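Myo-inositol phosphohydrolase (Mitsuokella multacida, PDB 4WU3) probably removes phosphate groups from inositol hexakisphosphate and related inositol phosphates as a phytase of the protein tyrosine phosphatase-like family. Local coordinates at residues D345-M359 / M390-M404. The protein carries 2 engineered substitutions. Numbering follows the deposited sequence.
Sequences DTKDRNQLPRNFRTM and MSGSAEFSNGELQAM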
ATOM      1  N   ASP A 345      26.240  28.578  -0.515  1.00 13.91           N
ATOM      2  CA  ASP A 345      27.151  27.674  -1.221  1.00 13.41           C
ATOM      3  C   ASP A 345      28.569  27.872  -0.731  1.00 13.31           C
ATOM      4  O   ASP A 345      29.288  26.915  -0.466  1.00 13.24           O
ATOM      5  CB  ASP A 345      27.113  27.925  -2.732  1.00 14.23           C
ATOM      6  CG  ASP A 345      25.835  27.420  -3.384  1.00 15.80           C
ATOM      7  OD1 ASP A 345      25.190  26.527  -2.806  1.00 15.68           O
ATOM      8  OD2 ASP A 345      25.480  27.912  -4.475  1.00 15.99           O
ATOM      9  N   THR A 346      28.983  29.130  -0.635  1.00 13.76           N
ATOM     10  CA  THR A 346      30.313  29.448  -0.154  1.00 14.35           C
ATOM     11  C   THR A 346      30.364  30.886   0.346  1.00 16.17           C
ATOM     12  O   THR A 346      29.858  31.822  -0.282  1.00 16.65           O
ATOM     13  CB  THR A 346      31.399  29.178  -1.221  1.00 14.71           C
ATOM     14  OG1 THR A 346      32.690  29.528  -0.698  1.00 14.01           O
ATOM     15  CG2 THR A 346      31.137  29.968  -2.486  1.00 14.90           C
ATOM     16  N   LYS A 347      30.969  31.032   1.512  1.00 18.38           N
ATOM     17  CA  LYS A 347      31.077  32.304   2.179  1.00 19.38           C
ATOM     18  C   LYS A 347      32.150  33.138   1.519  1.00 17.65           C
ATOM     19  O   LYS A 347      33.140  32.613   1.033  1.00 16.77           O
ATOM     20  CB  LYS A 347      31.465  32.078   3.626  1.00 20.12           C
ATOM     21  CG  LYS A 347      30.715  32.963   4.575  1.00 26.75           C
ATOM     22  CD  LYS A 347      31.244  32.796   5.987  1.00 34.72           C
ATOM     23  CE  LYS A 347      31.398  34.143   6.668  1.00 33.08           C
ATOM     24  NZ  LYS A 347      31.811  33.970   8.080  1.00 39.04           N
ATOM     25  N   ASP A 348      31.950  34.445   1.515  1.00 18.46           N
ATOM     26  CA  ASP A 348      32.912  35.368   0.933  1.00 18.86           C
ATOM     27  C   ASP A 348      34.201  35.346   1.735  1.00 23.22           C
ATOM     28  O   ASP A 348      34.231  35.780   2.891  1.00 24.86           O
ATOM     29  CB  ASP A 348      32.326  36.769   0.932  1.00 19.40           C
ATOM     30  CG  ASP A 348      33.164  37.757   0.157  1.00 21.84           C
ATOM     31  OD1 ASP A 348      34.226  37.365  -0.380  1.00 22.47           O
ATOM     32  OD2 ASP A 348      32.757  38.940   0.097  1.00 21.49           O
ATOM     33  N   ARG A 349      35.259  34.834   1.110  1.00 24.63           N
ATOM     34  CA  ARG A 349      36.541  34.627   1.762  1.00 25.52           C
ATOM     35  C   ARG A 349      37.677  34.871   0.776  1.00 25.51           C
ATOM     36  O   ARG A 349      37.546  34.586  -0.416  1.00 24.34           O
ATOM     37  CB  ARG A 349      36.617  33.196   2.294  1.00 30.81           C
ATOM     38  CG  ARG A 349      35.542  32.868   3.319  1.00 35.00           C
ATOM     39  CD  ARG A 349      35.502  31.378   3.624  1.00 40.98           C
ATOM     40  NE  ARG A 349      34.892  30.613   2.540  1.00 39.57           N
ATOM     41  CZ  ARG A 349      34.839  29.285   2.493  1.00 36.50           C
ATOM     42  NH1 ARG A 349      35.373  28.561   3.465  1.00 33.49           N
ATOM     43  NH2 ARG A 349      34.258  28.679   1.465  1.00 36.94           N
ATOM     44  N   ASN A 350      38.793  35.389   1.281  1.00 25.84           N
ATOM     45  CA  ASN A 350      39.962  35.679   0.452  1.00 25.00           C
ATOM     46  C   ASN A 350      40.904  34.485   0.335  1.00 25.67           C
ATOM     47  O   ASN A 350      41.969  34.439   0.959  1.00 29.95           O
ATOM     48  CB  ASN A 350      40.710  36.885   1.011  1.00 27.01           C
ATOM     49  CG  ASN A 350      39.877  38.150   0.970  1.00 33.81           C
ATOM     50  OD1 ASN A 350      38.976  38.289   0.138  1.00 41.94           O
ATOM     51  ND2 ASN A 350      40.165  39.080   1.875  1.00 36.10           N
ATOM     52  N   GLN A 351      40.496  33.517  -0.477  1.00 23.69           N
ATOM     53  CA  GLN A 351      41.270  32.310  -0.706  1.00 23.34           C
ATOM     54  C   GLN A 351      40.696  31.600  -1.928  1.00 19.98           C
ATOM     55  O   GLN A 351      39.601  31.919  -2.377  1.00 19.43           O
ATOM     56  CB  GLN A 351      41.219  31.397   0.526  1.00 25.63           C
ATOM     57  CG  GLN A 351      39.827  30.891   0.858  1.00 29.19           C
ATOM     58  CD  GLN A 351      39.722  30.340   2.269  1.00 32.98           C
ATOM     59  OE1 GLN A 351      40.460  30.741   3.156  1.00 36.37           O
ATOM     60  NE2 GLN A 351      38.793  29.423   2.480  1.00 32.77           N
ATOM     61  N   LEU A 352      41.437  30.647  -2.478  1.00 17.52           N
ATOM     62  CA  LEU A 352      40.960  29.907  -3.630  1.00 16.76           C
ATOM     63  C   LEU A 352      39.697  29.134  -3.255  1.00 17.07           C
ATOM     64  O   LEU A 352      39.549  28.694  -2.115  1.00 16.64           O
ATOM     65  CB  LEU A 352      42.040  28.946  -4.125  1.00 17.88           C
ATOM     66  CG  LEU A 352      43.327  29.589  -4.655  1.00 16.10           C
ATOM     67  CD1 LEU A 352      44.448  28.555  -4.720  1.00 16.50           C
ATOM     68  CD2 LEU A 352      43.080  30.218  -6.015  1.00 15.27           C
ATOM     69  N   PRO A 353      38.771  28.976  -4.213  1.00 16.63           N
ATOM     70  CA  PRO A 353      37.557  28.242  -3.921  1.00 15.57           C
ATOM     71  C   PRO A 353      37.877  26.787  -3.625  1.00 16.33           C
ATOM     72  O   PRO A 353      38.974  26.319  -3.949  1.00 19.48           O
ATOM     73  CB  PRO A 353      36.747  28.376  -5.210  1.00 16.06           C
ATOM     74  CG  PRO A 353      37.767  28.582  -6.278  1.00 16.52           C
ATOM     75  CD  PRO A 353      38.841  29.397  -5.623  1.00 17.26           C
ATOM     76  N   ARG A 354      36.939  26.084  -2.997  1.00 14.51           N
ATOM     77  CA  ARG A 354      37.097  24.665  -2.716  1.00 13.50           C
ATOM     78  C   ARG A 354      37.370  23.876  -4.000  1.00 11.92           C
ATOM     79  O   ARG A 354      36.889  24.229  -5.074  1.00 11.03           O
ATOM     80  CB  ARG A 354      35.838  24.147  -2.032  1.00 15.76           C
ATOM     81  CG  ARG A 354      35.942  22.743  -1.463  1.00 20.61           C
ATOM     82  CD  ARG A 354      34.820  22.459  -0.467  1.00 25.32           C
ATOM     83  NE  ARG A 354      33.495  22.775  -1.006  1.00 29.64           N
ATOM     84  CZ  ARG A 354      32.573  21.873  -1.341  1.00 36.29           C
ATOM     85  NH1 ARG A 354      32.810  20.573  -1.182  1.00 39.17           N
ATOM     86  NH2 ARG A 354      31.403  22.273  -1.830  1.00 36.59           N
ATOM     87  N   ASN A 355      38.177  22.831  -3.887  1.00 10.76           N
ATOM     88  CA  ASN A 355      38.442  21.902  -4.996  1.00 11.07           C
ATOM     89  C   ASN A 355      38.985  22.575  -6.256  1.00 11.82           C
ATOM     90  O   ASN A 355      38.677  22.148  -7.387  1.00 10.40           O
ATOM     91  CB  ASN A 355      37.174  21.106  -5.338  1.00 10.81           C
ATOM     92  CG  ASN A 355      36.715  20.230  -4.193  1.00 10.40           C
ATOM     93  OD1 ASN A 355      37.530  19.699  -3.443  1.00 10.58           O
ATOM     94  ND2 ASN A 355      35.408  20.067  -4.057  1.00 10.15           N
ATOM     95  N   PHE A 356      39.798  23.613  -6.054  1.00 10.86           N
ATOM     96  CA  PHE A 356      40.377  24.370  -7.158  1.00 11.15           C
ATOM     97  C   PHE A 356      41.561  23.620  -7.713  1.00 10.98           C
ATOM     98  O   PHE A 356      42.371  23.111  -6.946  1.00 14.60           O
ATOM     99  CB  PHE A 356      40.864  25.750  -6.693  1.00 10.70           C
ATOM    100  CG  PHE A 356      41.577  26.540  -7.773  1.00 10.16           C
ATOM    101  CD1 PHE A 356      40.861  27.250  -8.716  1.00  9.28           C
ATOM    102  CD2 PHE A 356      42.963  26.559  -7.850  1.00  9.83           C
ATOM    103  CE1 PHE A 356      41.506  27.969  -9.711  1.00  9.20           C
ATOM    104  CE2 PHE A 356      43.609  27.290  -8.831  1.00  9.70           C
ATOM    105  CZ  PHE A 356      42.877  27.991  -9.769  1.00  9.34           C
ATOM    106  N   ARG A 357      41.672  23.557  -9.036  1.00  9.59           N
ATOM    107  CA  ARG A 357      42.848  22.958  -9.664  1.00  9.24           C
ATOM    108  C   ARG A 357      43.011  23.444 -11.081  1.00  9.80           C
ATOM    109  O   ARG A 357      42.034  23.845 -11.722  1.00  9.46           O
ATOM    110  CB  ARG A 357      42.766  21.428  -9.655  1.00  9.11           C
ATOM    111  CG  ARG A 357      41.657  20.839 -10.512  1.00  8.34           C
ATOM    112  CD  ARG A 357      40.321  20.753  -9.786  1.00  8.26           C
ATOM    113  NE  ARG A 357      39.402  19.840 -10.467  1.00  7.45           N
ATOM    114  CZ  ARG A 357      38.140  19.636 -10.108  1.00  7.75           C
ATOM    115  NH1 ARG A 357      37.610  20.246  -9.084  1.00  7.90           N
ATOM    116  NH2 ARG A 357      37.384  18.817 -10.782  1.00  8.67           N
ATOM    117  N   THR A 358      44.250  23.422 -11.566  1.00 10.24           N
ATOM    118  CA  THR A 358      44.522  23.630 -12.982  1.00 10.99           C
ATOM    119  C   THR A 358      45.219  22.382 -13.477  1.00 11.60           C
ATOM    120  O   THR A 358      45.611  21.532 -12.683  1.00 11.88           O
ATOM    121  CB  THR A 358      45.405  24.876 -13.268  1.00 11.92           C
ATOM    122  OG1 THR A 358      46.777  24.617 -12.917  1.00 13.30           O
ATOM    123  CG2 THR A 358      44.904  26.090 -12.505  1.00 11.66           C
ATOM    124  N   MET A 359      45.367  22.259 -14.787  1.00 12.41           N
ATOM    125  CA  MET A 359      46.019  21.092 -15.349  1.00 14.29           C
ATOM    126  C   MET A 359      47.525  21.140 -15.123  1.00 16.11           C
ATOM    127  O   MET A 359      48.242  20.197 -15.483  1.00 17.79           O
ATOM    128  CB  MET A 359      45.693  20.975 -16.831  1.00 13.69           C
ATOM    129  CG  MET A 359      44.208  20.774 -17.091  1.00 13.80           C
ATOM    130  SD  MET A 359      43.612  19.278 -16.278  1.00 15.30           S
ATOM    131  CE  MET A 359      42.968  19.890 -14.733  1.00 14.23           C
ATOM    132  N   MET A 390      42.921  24.325 -18.763  1.00 13.79           N
ATOM    133  CA  MET A 390      41.655  24.044 -18.112  1.00 12.29           C
ATOM    134  C   MET A 390      41.822  24.045 -16.609  1.00 11.22           C
ATOM    135  O   MET A 390      42.852  23.621 -16.090  1.00 11.63           O
ATOM    136  CB  MET A 390      41.144  22.680 -18.570  1.00 12.63           C
ATOM    137  CG  MET A 390      39.887  22.216 -17.881  1.00 13.13           C
ATOM    138  SD  MET A 390      39.310  20.658 -18.566  1.00 14.02           S
ATOM    139  CE  MET A 390      40.576  19.553 -17.955  1.00 13.93           C
ATOM    140  N   SER A 391      40.800  24.527 -15.912  1.00 11.15           N
ATOM    141  CA  SER A 391      40.768  24.474 -14.466  1.00  9.61           C
ATOM    142  C   SER A 391      39.353  24.153 -14.017  1.00 10.40           C
ATOM    143  O   SER A 391      38.415  24.188 -14.824  1.00 11.63           O
ATOM    144  CB  SER A 391      41.243  25.801 -13.881  1.00 10.09           C
ATOM    145  OG  SER A 391      40.512  26.888 -14.422  1.00  9.13           O
ATOM    146  N   GLY A 392      39.203  23.805 -12.741  1.00 10.05           N
ATOM    147  CA  GLY A 392      37.891  23.563 -12.152  1.00 10.46           C
ATOM    148  C   GLY A 392      37.835  23.925 -10.672  1.00  9.93           C
ATOM    149  O   GLY A 392      38.860  24.064 -10.018  1.00 11.38           O
ATOM    150  N   SER A 393      36.634  24.090 -10.140  1.00  9.20           N
ATOM    151  CA  SER A 393      36.472  24.274  -8.713  1.00  9.48           C
ATOM    152  C   SER A 393      35.012  24.235  -8.320  1.00 10.11           C
ATOM    153  O   SER A 393      34.119  24.176  -9.165  1.00  9.47           O
ATOM    154  CB  SER A 393      37.050  25.623  -8.280  1.00 10.13           C
ATOM    155  OG  SER A 393      36.246  26.701  -8.751  1.00  9.46           O
ATOM    156  N   ALA A 394      34.790  24.300  -7.015  1.00 10.44           N
ATOM    157  CA  ALA A 394      33.473  24.552  -6.466  1.00 11.23           C
ATOM    158  C   ALA A 394      33.021  25.958  -6.829  1.00 12.05           C
ATOM    159  O   ALA A 394      33.774  26.730  -7.418  1.00 13.02           O
ATOM    160  CB  ALA A 394      33.499  24.391  -4.953  1.00 11.60           C
ATOM    161  N   GLU A 395      31.782  26.283  -6.487  1.00 11.24           N
ATOM    162  CA  GLU A 395      31.292  27.635  -6.670  1.00 11.68           C
ATOM    163  C   GLU A 395      32.191  28.611  -5.918  1.00 10.48           C
ATOM    164  O   GLU A 395      32.861  28.233  -4.958  1.00 10.03           O
ATOM    165  CB  GLU A 395      29.857  27.752  -6.169  1.00 12.40           C
ATOM    166  CG  GLU A 395      29.236  29.107  -6.434  1.00 13.47           C
ATOM    167  CD  GLU A 395      29.021  29.360  -7.907  1.00 15.75           C
ATOM    168  OE1 GLU A 395      28.004  28.914  -8.466  1.00 15.28           O
ATOM    169  OE2 GLU A 395      29.877  30.011  -8.520  1.00 21.05           O
ATOM    170  N   PHE A 396      32.203  29.866  -6.358  1.00 10.82           N
ATOM    171  CA  PHE A 396      33.056  30.896  -5.756  1.00 10.00           C
ATOM    172  C   PHE A 396      32.265  32.132  -5.322  1.00 11.02           C
ATOM    173  O   PHE A 396      31.402  32.634  -6.052  1.00 10.18           O
ATOM    174  CB  PHE A 396      34.173  31.328  -6.726  1.00  9.68           C
ATOM    175  CG  PHE A 396      33.696  31.609  -8.128  1.00  8.69           C
ATOM    176  CD1 PHE A 396      33.080  32.808  -8.438  1.00  9.04           C
ATOM    177  CD2 PHE A 396      33.860  30.668  -9.132  1.00  9.36           C
ATOM    178  CE1 PHE A 396      32.633  33.066  -9.723  1.00  8.76           C
ATOM    179  CE2 PHE A 396      33.423  30.914 -10.426  1.00  8.77           C
ATOM    180  CZ  PHE A 396      32.812  32.121 -10.721  1.00  8.99           C
ATOM    181  N   SER A 397      32.570  32.605  -4.118  1.00 10.73           N
ATOM    182  CA  SER A 397      32.148  33.911  -3.671  1.00 11.39           C
ATOM    183  C   SER A 397      33.022  34.954  -4.375  1.00 12.82           C
ATOM    184  O   SER A 397      33.969  34.598  -5.079  1.00 12.78           O
ATOM    185  CB  SER A 397      32.377  34.017  -2.176  1.00 10.78           C
ATOM    186  OG  SER A 397      33.739  33.789  -1.892  1.00 11.02           O
ATOM    187  N   ASN A 398      32.733  36.235  -4.147  1.00 14.72           N
ATOM    188  CA  ASN A 398      33.552  37.320  -4.702  1.00 16.97           C
ATOM    189  C   ASN A 398      35.007  37.211  -4.290  1.00 14.95           C
ATOM    190  O   ASN A 398      35.915  37.328  -5.110  1.00 15.49           O
ATOM    191  CB  ASN A 398      33.036  38.686  -4.261  1.00 19.38           C
ATOM    192  CG  ASN A 398      33.886  39.824  -4.806  1.00 25.40           C
ATOM    193  OD1 ASN A 398      34.339  39.777  -5.950  1.00 27.88           O
ATOM    194  ND2 ASN A 398      34.135  40.834  -3.981  1.00 28.42           N
ATOM    195  N   GLY A 399      35.222  36.988  -3.004  1.00 15.29           N
ATOM    196  CA  GLY A 399      36.564  36.891  -2.459  1.00 15.52           C
ATOM    197  C   GLY A 399      37.341  35.763  -3.087  1.00 13.39           C
ATOM    198  O   GLY A 399      38.550  35.859  -3.250  1.00 14.04           O
ATOM    199  N   GLU A 400      36.654  34.678  -3.411  1.00 12.87           N
ATOM    200  CA  GLU A 400      37.332  33.522  -3.976  1.00 12.35           C
ATOM    201  C   GLU A 400      37.607  33.757  -5.448  1.00 11.82           C
ATOM    202  O   GLU A 400      38.606  33.297  -5.978  1.00 11.05           O
ATOM    203  CB  GLU A 400      36.516  32.260  -3.758  1.00 12.69           C
ATOM    204  CG  GLU A 400      36.510  31.819  -2.308  1.00 13.36           C
ATOM    205  CD  GLU A 400      35.416  30.829  -2.012  1.00 13.52           C
ATOM    206  OE1 GLU A 400      34.235  31.151  -2.269  1.00 15.59           O
ATOM    207  OE2 GLU A 400      35.740  29.733  -1.515  1.00 12.55           O
ATOM    208  N   LEU A 401      36.734  34.498  -6.110  1.00 11.93           N
ATOM    209  CA  LEU A 401      37.017  34.851  -7.489  1.00 14.16           C
ATOM    210  C   LEU A 401      38.266  35.727  -7.552  1.00 15.17           C
ATOM    211  O   LEU A 401      39.111  35.536  -8.428  1.00 14.08           O
ATOM    212  CB  LEU A 401      35.848  35.568  -8.144  1.00 12.68           C
ATOM    213  CG  LEU A 401      36.142  35.995  -9.579  1.00 12.23           C
ATOM    214  CD1 LEU A 401      36.348  34.799 -10.493  1.00 12.36           C
ATOM    215  CD2 LEU A 401      35.014  36.866 -10.090  1.00 13.69           C
ATOM    216  N   GLN A 402      38.393  36.662  -6.615  1.00 16.27           N
ATOM    217  CA  GLN A 402      39.565  37.551  -6.592  1.00 19.66           C
ATOM    218  C   GLN A 402      40.848  36.747  -6.437  1.00 18.49           C
ATOM    219  O   GLN A 402      41.861  37.078  -7.046  1.00 23.60           O
ATOM    220  CB  GLN A 402      39.469  38.600  -5.474  1.00 20.55           C
ATOM    221  CG  GLN A 402      38.270  39.533  -5.587  1.00 21.23           C
ATOM    222  CD  GLN A 402      38.247  40.322  -6.892  1.00 26.14           C
ATOM    223  OE1 GLN A 402      39.279  40.793  -7.369  1.00 31.30           O
ATOM    224  NE2 GLN A 402      37.066  40.472  -7.469  1.00 28.30           N
ATOM    225  N   ALA A 403      40.813  35.689  -5.636  1.00 16.00           N
ATOM    226  CA  ALA A 403      41.996  34.857  -5.442  1.00 16.64           C
ATOM    227  C   ALA A 403      42.338  34.019  -6.681  1.00 17.55           C
ATOM    228  O   ALA A 403      43.511  33.755  -6.946  1.00 16.26           O
ATOM    229  CB  ALA A 403      41.817  33.956  -4.234  1.00 16.82           C
ATOM    230  N   MET A 404      41.321  33.589  -7.426  1.00 19.09           N
ATOM    231  CA  MET A 404      41.542  32.793  -8.641  1.00 19.61           C
ATOM    232  C   MET A 404      42.187  33.618  -9.744  1.00 19.00           C
ATOM    233  O   MET A 404      42.964  33.110 -10.544  1.00 16.35           O
ATOM    234  CB  MET A 404      40.226  32.288  -9.199  1.00 21.28           C
ATOM    235  CG  MET A 404      39.604  31.128  -8.464  1.00 24.41           C
ATOM    236  SD  MET A 404      38.051  30.658  -9.250  1.00 29.11           S
ATOM    237  CE  MET A 404      38.534  30.645 -10.964  1.00 29.64           C
TER
HETATM  238  O   HOH W   1      34.252  40.596  -1.213  1.00 30.95           O
HETATM  239  O   HOH W   2      40.794  37.049  -2.332  1.00 26.35           O
HETATM  240  O   HOH W   3      37.344  28.293  -0.286  1.00 14.75           O
HETATM  241  O   HOH W   4      34.322  27.354  -2.569  1.00 17.63           O
HETATM  242  O   HOH W   5      45.803  24.141 -17.286  1.00 16.10           O
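The Arg357 guanidinium lays one face over Gly392 CA, toward its rim, while its edge turns to the Asn355 carbonyl, which takes an in-plane bond from NH1; NH1 also binds Gly543 O. The Phe356 ring carries Leu352 CD2 over one face, near the rim, has Ser393 CB at its edge, and meets Met404 obliquely, with CE1 3.9 Å from Met404 CG and the sulfur making a Met-aromatic contact. Met404 also crosses Pro353 at about a right angle, its CG pressed tightly to Pro353 CD (3.4 Å). The Arg349 guanidinium has water 3 over one face, toward the rim, and Thr346 OG1 in plane at its edge. Glu400 OE2 lies well out of that plane, 3.5 Å from Arg349 NH2, so this salt bridge is one of charge alone. With CG beside its backbone N (chi1 -71°) and the chain extended beyond, Glu400 reaches back over the start of its own helix. There OE1 accepts three bonds: from Thr346 OG1 on the syn side (2.7 Å), and from Ser397 N and OG on the anti side. Water 4 links OE2 to Arg354 N and Glu395 O. Asp348 OD1 takes Gly399 N (2.8 Å) from above the carboxylate plane, a further tie to the first helical turn. Beyond the Pro353-Phe356 type II turn, Arg357 and Gly392 exchange two backbone bonds, an antiparallel pair at the edge of the mixed sheet. Ser397 and Glu400 form a capping box at the N-terminus of helix 398-411, to which Thr346 OG1 ties the loop; the Arg354-Asn355 turn, with Arg354 about 5 Å from the bound inositol tetrakisphosphate and Asn355 ND2 donating to Ala542 O, borders the pocket of a PTP-like phytase domain.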